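Local coordinates for protein alpha-Amylase (Thermotoga maritima, PDB 2B5D) that is a family 57 glycoside hydrolase, named an alpha-amylase, built on a curled beta sheet wrapped in helices and carrying a helical C-terminal region, at residues Gly3-Phe8 / Lys365-Leu370; Val206-Phe211 / Tyr220-Pro225; Phe233-Asp238 / Glu384-Leu389; Ser329-Leu334 / Lys375-Val380. One frame throughout, in Å; residues are numbered along the deposited sequence.

Interaction 1 (Gly3-Phe8 / Lys365-Leu370)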
loop_
_atom_site.group_PDB
_atom_site.type_symbol
_atom_site.label_atom_id
_atom_site.label_comp_id
_atom_site.label_asym_id
_atom_site.label_seq_id
_atom_site.Cartn_x
_atom_site.Cartn_y
_atom_site.Cartn_z
ATOM N N GLY A 3 32.636 -15.922 41.976
ATOM C CA GLY A 3 31.831 -14.947 41.241
ATOM C C GLY A 3 30.417 -15.457 41.106
ATOM O O GLY A 3 30.203 -16.662 41.024
ATOM N N LYS A 4 29.450 -14.538 41.102
ATOM C CA LYS A 4 28.035 -14.917 41.016
ATOM C C LYS A 4 27.480 -14.634 39.626
ATOM O O LYS A 4 27.564 -13.507 39.116
ATOM C CB LYS A 4 27.246 -14.225 42.131
ATOM C CG LYS A 4 27.651 -14.771 43.500
ATOM C CD LYS A 4 28.033 -13.702 44.496
ATOM C CE LYS A 4 27.050 -13.626 45.673
ATOM N NZ LYS A 4 27.064 -14.845 46.552
ATOM N N ILE A 5 26.972 -15.673 38.978
ATOM C CA ILE A 5 26.436 -15.454 37.638
ATOM C C ILE A 5 24.940 -15.414 37.628
ATOM O O ILE A 5 24.264 -16.399 37.992
ATOM C CB ILE A 5 27.181 -16.203 36.389
ATOM C CG1 ILE A 5 26.895 -17.694 36.322
ATOM C CG2 ILE A 5 28.738 -15.869 36.289
ATOM C CD1 ILE A 5 25.685 -17.979 35.409
ATOM N N LEU A 6 24.416 -14.244 37.274
ATOM C CA LEU A 6 22.959 -14.087 37.223
ATOM C C LEU A 6 22.447 -14.009 35.771
ATOM O O LEU A 6 22.562 -12.980 35.101
ATOM C CB LEU A 6 22.469 -12.967 38.190
ATOM C CG LEU A 6 21.146 -12.181 38.165
ATOM C CD1 LEU A 6 19.873 -12.945 37.840
ATOM C CD2 LEU A 6 20.989 -11.314 39.448
ATOM N N ILE A 7 21.928 -15.144 35.295
ATOM C CA ILE A 7 21.366 -15.217 33.942
ATOM C C ILE A 7 19.917 -14.797 34.019
ATOM O O ILE A 7 19.121 -15.349 34.767
ATOM C CB ILE A 7 21.475 -16.659 33.268
ATOM C CG1 ILE A 7 22.926 -17.105 33.041
ATOM C CG2 ILE A 7 20.708 -16.706 31.938
ATOM C CD1 ILE A 7 23.870 -15.997 32.560
ATOM N N PHE A 8 19.561 -13.829 33.204
ATOM C CA PHE A 8 18.169 -13.403 33.180
ATOM C C PHE A 8 17.563 -13.575 31.772
ATOM O O PHE A 8 18.095 -13.051 30.787
ATOM C CB PHE A 8 18.034 -11.942 33.698
ATOM C CG PHE A 8 16.614 -11.459 33.702
ATOM C CD1 PHE A 8 15.823 -11.546 34.867
ATOM C CD2 PHE A 8 16.039 -10.978 32.534
ATOM C CE1 PHE A 8 14.469 -11.139 34.872
ATOM C CE2 PHE A 8 14.682 -10.585 32.516
ATOM C CZ PHE A 8 13.903 -10.641 33.683
ATOM N N LYS A 365 21.929 -25.278 28.974
ATOM C CA LYS A 365 22.022 -26.426 29.865
ATOM C C LYS A 365 23.488 -26.790 30.101
ATOM O O LYS A 365 23.890 -27.103 31.213
ATOM C CB LYS A 365 21.270 -27.622 29.289
ATOM C CG LYS A 365 21.197 -28.818 30.243
ATOM C CD LYS A 365 21.141 -30.096 29.437
ATOM C CE LYS A 365 20.778 -31.275 30.311
ATOM N NZ LYS A 365 20.802 -32.494 29.471
ATOM N N ARG A 366 24.284 -26.727 29.048
ATOM C CA ARG A 366 25.675 -27.060 29.161
ATOM C C ARG A 366 26.413 -26.008 29.951
ATOM O O ARG A 366 27.309 -26.349 30.712
ATOM C CB ARG A 366 26.315 -27.322 27.782
ATOM C CG ARG A 366 25.914 -28.702 27.228
ATOM C CD ARG A 366 26.213 -29.890 28.220
ATOM N NE ARG A 366 27.663 -30.046 28.397
ATOM C CZ ARG A 366 28.282 -30.176 29.564
ATOM N NH1 ARG A 366 29.602 -30.293 29.591
ATOM N NH2 ARG A 366 27.587 -30.208 30.702
ATOM N N PHE A 367 26.029 -24.744 29.775
ATOM C CA PHE A 367 26.664 -23.653 30.507
ATOM C C PHE A 367 26.343 -23.759 31.982
ATOM O O PHE A 367 27.207 -23.527 32.799
ATOM C CB PHE A 367 26.261 -22.294 29.954
ATOM C CG PHE A 367 26.869 -21.138 30.681
ATOM C CD1 PHE A 367 28.193 -20.792 30.466
ATOM C CD2 PHE A 367 26.098 -20.361 31.559
ATOM C CE1 PHE A 367 28.778 -19.686 31.137
ATOM C CE2 PHE A 367 26.658 -19.258 32.230
ATOM C CZ PHE A 367 28.010 -18.919 32.027
ATOM N N PHE A 368 25.113 -24.131 32.324
ATOM C CA PHE A 368 24.761 -24.305 33.727
ATOM C C PHE A 368 25.583 -25.417 34.355
ATOM O O PHE A 368 26.151 -25.228 35.434
ATOM C CB PHE A 368 23.268 -24.569 33.925
ATOM C CG PHE A 368 22.397 -23.355 33.728
ATOM C CD1 PHE A 368 22.955 -22.076 33.618
ATOM C CD2 PHE A 368 21.012 -23.484 33.693
ATOM C CE1 PHE A 368 22.154 -20.968 33.461
ATOM C CE2 PHE A 368 20.194 -22.369 33.546
ATOM C CZ PHE A 368 20.764 -21.113 33.432
ATOM N N GLU A 369 25.670 -26.553 33.670
ATOM C CA GLU A 369 26.392 -27.711 34.198
ATOM C C GLU A 369 27.871 -27.403 34.396
ATOM O O GLU A 369 28.473 -27.823 35.380
ATOM C CB GLU A 369 26.179 -28.959 33.323
ATOM C CG GLU A 369 24.743 -29.465 33.347
ATOM C CD GLU A 369 24.449 -30.598 32.359
ATOM O OE1 GLU A 369 25.130 -30.723 31.293
ATOM O OE2 GLU A 369 23.517 -31.383 32.669
ATOM N N LEU A 370 28.437 -26.644 33.465
ATOM C CA LEU A 370 29.816 -26.190 33.549
ATOM C C LEU A 370 30.027 -25.228 34.700
ATOM O O LEU A 370 31.012 -25.360 35.436
ATOM C CB LEU A 370 30.217 -25.535 32.241
ATOM C CG LEU A 370 31.045 -26.298 31.195
ATOM C CD1 LEU A 370 31.125 -27.815 31.407
ATOM C CD2 LEU A 370 30.513 -25.953 29.835
#
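Ile5 and Phe367 reach for each other from opposite directions, the isoleucine off strand 3-11 and the ring off helix 360-373. Ile5 CD1 ends at the edge of the ring, close to its plane, 3.6 Å from Phe367 CE2, although the exact place of this methyl is doubtful because it is modelled too close to Leu379. The ring gets there because Phe367 carries CG anti to its own backbone N (chi1 179°), which sends it out from the helix toward the strand. Two residues on, Ile7 shares the same aromatic pair. Its CD1 approaches Phe367 obliquely, 4.3 Å from Phe367 CE2, while its CG1 lies in the plane of the Phe368 ring at the edge, 4.0 Å from Phe368 CE1. Phe368 starts off to one side of the strand and brings only the far part of its ring to Ile7. The contact is wholly apolar and buried.

The axes of the two short segments run nearly antiparallel, at 162°, and pass 11.8 Å apart, a gap that the side chains fill. Phe367 also meets the ring of Phe323, and Phe368 packs on Ile48 and Phe51. Strand 3-11 pairs in parallel with strands 53-57, 343-349 and 377-379 of a mixed sheet; helix 360-373 lies against its Ile5 and Ile7 side, with Phe367 and Leu370 touching helix 309-338.

Interaction 2 (Val206-Phe211 / Tyr220-Pro225)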
loop_
_atom_site.group_PDB
_atom_site.type_symbol
_atom_site.label_atom_id
_atom_site.label_comp_id
_atom_site.label_asym_id
_atom_site.label_seq_id
_atom_site.Cartn_x
_atom_site.Cartn_y
_atom_site.Cartn_z
ATOM N N VAL A 206 18.085 -2.527 35.597
ATOM C CA VAL A 206 18.285 -1.363 34.759
ATOM C C VAL A 206 19.454 -1.666 33.754
ATOM O O VAL A 206 20.201 -2.640 33.910
ATOM C CB VAL A 206 18.616 -0.104 35.617
ATOM C CG1 VAL A 206 17.440 0.269 36.623
ATOM C CG2 VAL A 206 19.871 -0.316 36.377
ATOM N N ASP A 207 19.529 -0.830 32.735
ATOM C CA ASP A 207 20.638 -0.661 31.854
ATOM C C ASP A 207 21.832 -0.097 32.636
ATOM O O ASP A 207 21.665 0.663 33.627
ATOM C CB ASP A 207 20.286 0.380 30.789
ATOM C CG ASP A 207 21.340 0.463 29.672
ATOM O OD1 ASP A 207 21.563 -0.568 29.008
ATOM O OD2 ASP A 207 21.921 1.563 29.422
ATOM N N SER A 208 23.028 -0.420 32.113
ATOM C CA SER A 208 24.310 0.004 32.601
ATOM C C SER A 208 24.411 1.491 32.738
ATOM O O SER A 208 25.054 1.981 33.660
ATOM C CB SER A 208 25.405 -0.453 31.579
ATOM O OG SER A 208 25.392 -1.851 31.549
ATOM N N HIS A 209 23.791 2.212 31.816
ATOM C CA HIS A 209 23.820 3.677 31.861
ATOM C C HIS A 209 23.131 4.269 33.169
ATOM O O HIS A 209 23.379 5.439 33.584
ATOM C CB HIS A 209 23.102 4.180 30.619
ATOM C CG HIS A 209 23.150 5.656 30.455
ATOM N ND1 HIS A 209 22.082 6.481 30.779
ATOM C CD2 HIS A 209 24.122 6.466 29.970
ATOM C CE1 HIS A 209 22.409 7.737 30.515
ATOM N NE2 HIS A 209 23.638 7.757 30.021
ATOM N N ALA A 210 22.247 3.476 33.763
ATOM C CA ALA A 210 21.587 3.881 35.006
ATOM C C ALA A 210 22.590 4.053 36.146
ATOM O O ALA A 210 22.357 4.869 37.056
ATOM C CB ALA A 210 20.474 2.856 35.411
ATOM N N PHE A 211 23.684 3.275 36.122
ATOM C CA PHE A 211 24.756 3.403 37.127
ATOM C C PHE A 211 25.815 4.372 36.640
ATOM O O PHE A 211 26.330 5.180 37.440
ATOM C CB PHE A 211 25.439 2.086 37.423
ATOM C CG PHE A 211 24.613 1.080 38.236
ATOM C CD1 PHE A 211 25.259 0.045 38.926
ATOM C CD2 PHE A 211 23.224 1.181 38.343
ATOM C CE1 PHE A 211 24.534 -0.908 39.668
ATOM C CE2 PHE A 211 22.483 0.239 39.053
ATOM C CZ PHE A 211 23.136 -0.807 39.732
ATOM N N TYR A 220 31.338 -0.330 43.133
ATOM C CA TYR A 220 31.549 -1.569 42.440
ATOM C C TYR A 220 30.990 -1.656 41.009
ATOM O O TYR A 220 30.697 -2.747 40.579
ATOM C CB TYR A 220 30.958 -2.715 43.268
ATOM C CG TYR A 220 31.571 -2.789 44.651
ATOM C CD1 TYR A 220 30.770 -2.742 45.799
ATOM C CD2 TYR A 220 32.975 -2.868 44.805
ATOM C CE1 TYR A 220 31.337 -2.796 47.085
ATOM C CE2 TYR A 220 33.567 -2.899 46.061
ATOM C CZ TYR A 220 32.743 -2.867 47.199
ATOM O OH TYR A 220 33.330 -2.923 48.427
ATOM N N GLY A 221 30.836 -0.537 40.300
ATOM C CA GLY A 221 30.124 -0.485 39.014
ATOM C C GLY A 221 28.886 -1.360 38.855
ATOM O O GLY A 221 28.047 -1.409 39.765
ATOM N N VAL A 222 28.766 -2.091 37.734
ATOM C CA VAL A 222 27.567 -2.881 37.491
ATOM C C VAL A 222 27.607 -4.228 38.117
ATOM O O VAL A 222 26.679 -5.017 37.952
ATOM C CB VAL A 222 27.231 -3.037 35.982
ATOM C CG1 VAL A 222 26.943 -1.694 35.397
ATOM C CG2 VAL A 222 28.398 -3.786 35.172
ATOM N N TYR A 223 28.681 -4.499 38.855
ATOM C CA TYR A 223 28.945 -5.845 39.420
ATOM C C TYR A 223 28.537 -6.035 40.879
ATOM O O TYR A 223 28.841 -7.058 41.493
ATOM C CB TYR A 223 30.451 -6.227 39.222
ATOM C CG TYR A 223 30.772 -6.134 37.753
ATOM C CD1 TYR A 223 30.229 -7.058 36.855
ATOM C CD2 TYR A 223 31.554 -5.084 37.257
ATOM C CE1 TYR A 223 30.495 -6.966 35.469
ATOM C CE2 TYR A 223 31.832 -4.995 35.908
ATOM C CZ TYR A 223 31.292 -5.923 35.023
ATOM O OH TYR A 223 31.510 -5.778 33.681
ATOM N N ARG A 224 27.815 -5.068 41.411
ATOM C CA ARG A 224 26.970 -5.317 42.580
ATOM C C ARG A 224 25.647 -4.520 42.435
ATOM O O ARG A 224 25.663 -3.375 41.960
ATOM C CB ARG A 224 27.755 -4.935 43.848
ATOM C CG ARG A 224 28.568 -6.184 44.383
ATOM C CD ARG A 224 29.287 -5.906 45.641
ATOM N NE ARG A 224 28.602 -6.295 46.897
ATOM C CZ ARG A 224 28.533 -7.542 47.355
ATOM N NH1 ARG A 224 29.031 -8.554 46.650
ATOM N NH2 ARG A 224 27.931 -7.782 48.505
ATOM N N PRO A 225 24.525 -5.093 42.886
ATOM C CA PRO A 225 23.298 -4.312 42.973
ATOM C C PRO A 225 23.471 -3.084 43.871
ATOM O O PRO A 225 24.394 -3.006 44.678
ATOM C CB PRO A 225 22.316 -5.273 43.657
ATOM C CG PRO A 225 23.197 -6.283 44.342
ATOM C CD PRO A 225 24.320 -6.460 43.366
#
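Phe211 pushes its ring edge against the backbone of 220-225, and two carbonyl oxygens meet it there. Gly221 O lies 3.3 Å from Phe211 CD1 and Arg224 O lies 3.6 Å from Phe211 CE1, both near the ring plane, where the weakly positive C-H rim faces them. Phe211 holds CG beside its own backbone N (chi1 -72°), and from there the ring extends across to the loop. Gly221 has a positive phi of 37°, a conformation glycine adopts readily.

The apolar part centres on Val222. Its CG1 sits 4.3 Å from Phe211 CD1, and its CA approaches the same ring obliquely. Val222 CG1 also lies 4.2 Å from Ser208 OG. Within the loop, Val222 CG2 lies over the centre of one face of the Tyr223 ring, 3.6 Å above its plane, so the valine's two methyls serve different neighbours. Phe211 and Val222 both pack on Ala236 of strand 233-236 as well, where the contact closes the connection between strands 203-206 and 226-227.

The hydrogen bonds lie within one segment or go to residues beyond both. His209 N donates to Asp207 OD2 at 3.1 Å, entering from above the carboxylate plane, a capping bond from the residue before the turn that leads into the helix. Ser208 OG is bonded to Arg237 O, and Arg224 NH2 to Glu391 O.

With no hydrogen bond between the segments, the contact relies on van der Waals packing and on C-H groups facing carbonyl oxygens; the polar groups bond within their own segment or to other parts of the fold.

Interaction 3 (Phe233-Asp238 / Glu384-Leu389)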
loop_
_atom_site.group_PDB
_atom_site.type_symbol
_atom_site.label_atom_id
_atom_site.label_comp_id
_atom_site.label_asym_id
_atom_site.label_seq_id
_atom_site.Cartn_x
_atom_site.Cartn_y
_atom_site.Cartn_z
ATOM N N PHE A 233 16.077 -2.641 45.518
ATOM C CA PHE A 233 17.348 -3.087 44.903
ATOM C C PHE A 233 17.322 -2.998 43.348
ATOM O O PHE A 233 16.345 -3.433 42.737
ATOM C CB PHE A 233 17.616 -4.531 45.313
ATOM C CG PHE A 233 18.025 -4.690 46.733
ATOM C CD1 PHE A 233 17.140 -5.228 47.678
ATOM C CD2 PHE A 233 19.321 -4.325 47.146
ATOM C CE1 PHE A 233 17.555 -5.424 49.038
ATOM C CE2 PHE A 233 19.721 -4.481 48.497
ATOM C CZ PHE A 233 18.821 -5.030 49.439
ATOM N N ALA A 234 18.337 -2.384 42.734
ATOM C CA ALA A 234 18.493 -2.376 41.281
ATOM C C ALA A 234 19.759 -3.188 40.838
ATOM O O ALA A 234 20.840 -2.989 41.386
ATOM C CB ALA A 234 18.598 -0.945 40.780
ATOM N N PHE A 235 19.606 -4.043 39.826
ATOM C CA PHE A 235 20.667 -4.890 39.241
ATOM C C PHE A 235 21.009 -4.344 37.861
ATOM O O PHE A 235 20.127 -4.257 37.049
ATOM C CB PHE A 235 20.146 -6.293 39.056
ATOM C CG PHE A 235 20.049 -7.101 40.334
ATOM C CD1 PHE A 235 18.862 -7.136 41.077
ATOM C CD2 PHE A 235 21.118 -7.823 40.787
ATOM C CE1 PHE A 235 18.762 -7.915 42.253
ATOM C CE2 PHE A 235 21.046 -8.585 41.964
ATOM C CZ PHE A 235 19.862 -8.664 42.684
ATOM N N ALA A 236 22.239 -3.907 37.618
ATOM C CA ALA A 236 22.577 -3.359 36.319
ATOM C C ALA A 236 23.218 -4.426 35.411
ATOM O O ALA A 236 24.055 -5.247 35.830
ATOM C CB ALA A 236 23.409 -2.090 36.400
ATOM N N ARG A 237 22.729 -4.435 34.183
ATOM C CA ARG A 237 23.284 -5.217 33.042
ATOM C C ARG A 237 24.817 -5.184 32.965
ATOM O O ARG A 237 25.400 -4.097 32.896
ATOM C CB ARG A 237 22.763 -4.566 31.749
ATOM C CG ARG A 237 22.233 -5.483 30.781
ATOM C CD ARG A 237 21.806 -4.714 29.582
ATOM N NE ARG A 237 22.917 -4.430 28.668
ATOM C CZ ARG A 237 23.331 -3.201 28.463
ATOM N NH1 ARG A 237 24.344 -2.909 27.658
ATOM N NH2 ARG A 237 22.696 -2.250 29.128
ATOM N N ASP A 238 25.442 -6.353 32.885
ATOM C CA ASP A 238 26.890 -6.440 32.510
ATOM C C ASP A 238 26.998 -6.225 31.008
ATOM O O ASP A 238 26.551 -7.061 30.231
ATOM C CB ASP A 238 27.493 -7.817 32.903
ATOM C CG ASP A 238 28.915 -8.042 32.330
ATOM O OD1 ASP A 238 29.654 -7.081 31.964
ATOM O OD2 ASP A 238 29.281 -9.214 32.269
ATOM N N GLU A 384 18.028 -14.725 45.605
ATOM C CA GLU A 384 19.158 -15.203 46.428
ATOM C C GLU A 384 20.142 -14.096 46.744
ATOM O O GLU A 384 20.604 -13.972 47.878
ATOM C CB GLU A 384 19.927 -16.313 45.753
ATOM C CG GLU A 384 19.334 -17.671 45.939
ATOM C CD GLU A 384 19.974 -18.685 45.018
ATOM O OE1 GLU A 384 20.750 -18.255 44.120
ATOM O OE2 GLU A 384 19.705 -19.907 45.183
ATOM N N VAL A 385 20.491 -13.289 45.754
ATOM C CA VAL A 385 21.434 -12.245 46.065
ATOM C C VAL A 385 20.935 -11.143 46.996
ATOM O O VAL A 385 21.689 -10.698 47.846
ATOM C CB VAL A 385 22.369 -11.784 44.868
ATOM C CG1 VAL A 385 22.116 -12.564 43.573
ATOM C CG2 VAL A 385 22.477 -10.249 44.725
ATOM N N ILE A 386 19.676 -10.733 46.883
ATOM C CA ILE A 386 19.164 -9.671 47.775
ATOM C C ILE A 386 19.008 -10.185 49.207
ATOM O O ILE A 386 19.157 -9.405 50.126
ATOM C CB ILE A 386 17.865 -8.973 47.274
ATOM C CG1 ILE A 386 16.647 -9.893 47.375
ATOM C CG2 ILE A 386 18.080 -8.345 45.882
ATOM C CD1 ILE A 386 15.292 -9.155 47.156
ATOM N N ASP A 387 18.776 -11.502 49.339
ATOM C CA ASP A 387 18.645 -12.231 50.602
ATOM C C ASP A 387 19.989 -12.551 51.285
ATOM O O ASP A 387 20.018 -12.864 52.473
ATOM C CB ASP A 387 17.855 -13.536 50.409
ATOM C CG ASP A 387 16.332 -13.297 50.265
ATOM O OD1 ASP A 387 15.868 -12.150 50.456
ATOM O OD2 ASP A 387 15.594 -14.254 49.944
ATOM N N THR A 388 21.083 -12.434 50.535
ATOM C CA THR A 388 22.417 -12.810 50.973
ATOM C C THR A 388 23.331 -11.604 51.174
ATOM O O THR A 388 24.187 -11.611 52.053
ATOM C CB THR A 388 23.029 -13.767 49.941
ATOM O OG1 THR A 388 22.170 -14.896 49.806
ATOM C CG2 THR A 388 24.436 -14.258 50.348
ATOM N N LEU A 389 23.165 -10.549 50.401
ATOM C CA LEU A 389 24.167 -9.482 50.460
ATOM C C LEU A 389 24.123 -8.588 51.679
ATOM O O LEU A 389 23.076 -8.055 52.012
ATOM C CB LEU A 389 24.118 -8.614 49.208
ATOM C CG LEU A 389 25.174 -8.994 48.172
ATOM C CD1 LEU A 389 25.253 -10.542 47.898
ATOM C CD2 LEU A 389 24.924 -8.196 46.913
#
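Helix 382-388 packs on strand 233-236, which lies between 203-206 and 226-227 in the mixed sheet, and Phe233 and Phe235, alternate residues of that strand, both face it. The axes of the two short segments pass 10.6 Å apart at 127°. Ile386 is placed between the rings. Its CB lies over one face of Phe233, 4.2 Å from the ring centroid and 27° off the normal, a CH-pi contact. Its CG2 branch serves both aromatics, 3.7 Å from Phe233 CD1 and 3.7 Å from Phe235 CZ. With CG1 held between the backbone N and the carbonyl carbon (chi1 71°), CG2 comes to lie beside the backbone N, where it reaches both rings.

Val385 and Phe235 approach from opposite directions, Val385 CG2 in the ring plane at the edge, 3.5 Å from Phe235 CE2. Phe233 thus offers a face to Ile386 CB and Phe235 its edge to Val385, with Ile386 CG2 oblique to it.

Thr388 OG1 donates to Glu384 O at 2.7 Å, and Val385 O accepts from both Thr388 N and Leu389 N. Phe235 also meets Phe205 of strand 203-206. Hydrocarbon and aromatic surfaces alone join the segments, so the fit depends on shape, while the polar bonds lie within 384-389.

Interaction 4 (Ser329-Leu334 / Lys375-Val380)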
loop_
_atom_site.group_PDB
_atom_site.type_symbol
_atom_site.label_atom_id
_atom_site.label_comp_id
_atom_site.label_asym_id
_atom_site.label_seq_id
_atom_site.Cartn_x
_atom_site.Cartn_y
_atom_site.Cartn_z
ATOM N N SER A 329 37.380 -15.954 33.846
ATOM C CA SER A 329 38.364 -14.918 33.713
ATOM C C SER A 329 37.819 -13.576 34.289
ATOM O O SER A 329 38.467 -12.940 35.108
ATOM C CB SER A 329 38.779 -14.817 32.261
ATOM O OG SER A 329 39.620 -13.716 32.112
ATOM N N GLN A 330 36.606 -13.178 33.909
ATOM C CA GLN A 330 36.029 -11.875 34.360
ATOM C C GLN A 330 35.797 -11.846 35.893
ATOM O O GLN A 330 36.182 -10.895 36.550
ATOM C CB GLN A 330 34.785 -11.519 33.529
ATOM C CG GLN A 330 33.913 -10.334 34.083
ATOM C CD GLN A 330 32.556 -10.263 33.413
ATOM O OE1 GLN A 330 31.810 -11.250 33.365
ATOM N NE2 GLN A 330 32.229 -9.102 32.903
ATOM N N ALA A 331 35.273 -12.933 36.445
ATOM C CA ALA A 331 35.134 -13.081 37.863
ATOM C C ALA A 331 36.438 -12.878 38.647
ATOM O O ALA A 331 36.477 -12.105 39.630
ATOM C CB ALA A 331 34.500 -14.437 38.212
ATOM N N ARG A 332 37.506 -13.568 38.218
ATOM C CA ARG A 332 38.753 -13.564 38.954
ATOM C C ARG A 332 39.337 -12.171 38.950
ATOM O O ARG A 332 39.767 -11.676 39.999
ATOM C CB ARG A 332 39.743 -14.583 38.363
ATOM C CG ARG A 332 39.455 -16.060 38.732
ATOM C CD ARG A 332 40.666 -16.938 38.331
ATOM N NE ARG A 332 41.027 -16.660 36.933
ATOM C CZ ARG A 332 40.677 -17.431 35.906
ATOM N NH1 ARG A 332 39.993 -18.569 36.115
ATOM N NH2 ARG A 332 41.033 -17.070 34.675
ATOM N N ARG A 333 39.338 -11.536 37.785
ATOM C CA ARG A 333 39.814 -10.175 37.643
ATOM C C ARG A 333 39.034 -9.200 38.569
ATOM O O ARG A 333 39.612 -8.266 39.135
ATOM C CB ARG A 333 39.630 -9.772 36.185
ATOM C CG ARG A 333 39.928 -8.322 35.859
ATOM C CD ARG A 333 39.774 -8.053 34.367
ATOM N NE ARG A 333 38.395 -7.820 33.919
ATOM C CZ ARG A 333 37.702 -8.618 33.098
ATOM N NH1 ARG A 333 38.243 -9.747 32.593
ATOM N NH2 ARG A 333 36.463 -8.276 32.764
ATOM N N LEU A 334 37.722 -9.420 38.694
ATOM C CA LEU A 334 36.839 -8.541 39.450
ATOM C C LEU A 334 37.002 -8.748 40.943
ATOM O O LEU A 334 37.062 -7.785 41.661
ATOM C CB LEU A 334 35.369 -8.765 39.065
ATOM C CG LEU A 334 34.546 -7.838 38.149
ATOM C CD1 LEU A 334 35.311 -6.801 37.376
ATOM C CD2 LEU A 334 33.627 -8.688 37.245
ATOM N N LYS A 375 35.016 -23.981 39.893
ATOM C CA LYS A 375 35.471 -23.579 41.207
ATOM C C LYS A 375 35.573 -22.044 41.309
ATOM O O LYS A 375 35.838 -21.501 42.381
ATOM C CB LYS A 375 36.820 -24.268 41.542
ATOM C CG LYS A 375 36.703 -25.786 41.841
ATOM C CD LYS A 375 35.596 -26.101 42.887
ATOM C CE LYS A 375 35.359 -27.622 43.082
ATOM N NZ LYS A 375 36.430 -28.288 43.901
ATOM N N ASP A 376 35.365 -21.349 40.199
ATOM C CA ASP A 376 35.476 -19.890 40.170
ATOM C C ASP A 376 34.078 -19.175 40.215
ATOM O O ASP A 376 34.005 -17.942 40.271
ATOM C CB ASP A 376 36.255 -19.449 38.901
ATOM C CG ASP A 376 37.808 -19.681 38.994
ATOM O OD1 ASP A 376 38.453 -19.330 40.035
ATOM O OD2 ASP A 376 38.400 -20.162 37.981
ATOM N N LEU A 377 32.991 -19.950 40.171
ATOM C CA LEU A 377 31.684 -19.446 39.719
ATOM C C LEU A 377 30.540 -20.217 40.309
ATOM O O LEU A 377 30.600 -21.430 40.488
ATOM C CB LEU A 377 31.515 -19.495 38.187
ATOM C CG LEU A 377 32.280 -18.625 37.204
ATOM C CD1 LEU A 377 31.755 -18.923 35.833
ATOM C CD2 LEU A 377 32.175 -17.135 37.488
ATOM N N LYS A 378 29.486 -19.466 40.584
ATOM C CA LYS A 378 28.247 -19.974 41.130
ATOM C C LYS A 378 27.077 -19.359 40.325
ATOM O O LYS A 378 27.109 -18.177 39.969
ATOM C CB LYS A 378 28.170 -19.524 42.591
ATOM C CG LYS A 378 27.036 -20.185 43.404
ATOM C CD LYS A 378 27.227 -19.933 44.878
ATOM C CE LYS A 378 27.712 -18.499 45.122
ATOM N NZ LYS A 378 27.342 -17.984 46.495
ATOM N N LEU A 379 26.068 -20.159 40.011
ATOM C CA LEU A 379 24.816 -19.606 39.504
ATOM C C LEU A 379 24.041 -19.094 40.713
ATOM O O LEU A 379 23.988 -19.781 41.712
ATOM C CB LEU A 379 23.975 -20.654 38.800
ATOM C CG LEU A 379 24.543 -21.372 37.566
ATOM C CD1 LEU A 379 23.537 -22.442 37.069
ATOM C CD2 LEU A 379 24.897 -20.415 36.453
ATOM N N VAL A 380 23.468 -17.889 40.603
ATOM C CA VAL A 380 22.550 -17.315 41.604
ATOM C C VAL A 380 21.262 -16.839 40.928
ATOM O O VAL A 380 21.258 -16.555 39.730
ATOM C CB VAL A 380 23.208 -16.106 42.372
ATOM C CG1 VAL A 380 24.493 -16.543 43.084
ATOM C CG2 VAL A 380 23.504 -14.902 41.439
#
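Segment 329-334 is a stretch of the long helix 309-338, whereas residues 375-380 run from a turn into strand 377-379; their backbones come nearest at Ala331 and Asp376, whose CA atoms are 7.2 Å apart. At that point Ala331 points its methyl toward segment 375-380, with CB 3.6 Å from Leu377 CD2 and 4.1 Å from Asp376 O. Leu377 sets out to one side, but its CD2 branch closes on the alanine.

The next residue, Arg332, meets Asp376. The chain bends at its third torsion (chi3 -51°), and this fold brings NH1 to Asp376 OD2 at 2.9 Å, a salt bridge that is also a hydrogen bond with an N-H...O angle of 138°. The oxygen lies in the guanidinium plane at its edge, yet NH1 stands well above the carboxylate plane, the two planes being 68° apart. Asp376 OD1 meanwhile rests against the aliphatic part of the arginine, 3.7 Å from Arg332 CG.

A single, bent bond on the exposed side of the contact thus accompanies a small apolar one. Since Arg332 is exposed, solvent probably weakens the ion pair, whereas the Ala331-Leu377 packing is buried.

In the fold
Interactions 1 and 4 are direct neighbours, centres about 10 Å apart: strands 3-11 and 377-379 lie side by side, with Gly3 O 2.9 Å from Lys378 N in a probable hydrogen bond. Interaction 3 lies about 16 Å from interaction 1 between centres, and Leu6 CD2 packs 3.7 Å from Phe235 CE2. Helix 360-373, strand 377-379 and helix 382-388 follow one another in the chain, and one segment of each of interactions 1, 4 and 3 lies on that run. Interaction 2 adjoins interaction 3, centres about 10 Å apart, through Tyr223 OH, 2.8 Å from Asp238 OD1. Asp238 OD2 in turn probably bonds Gln330 NE2 at 3.0 Å, linking interactions 3 and 4.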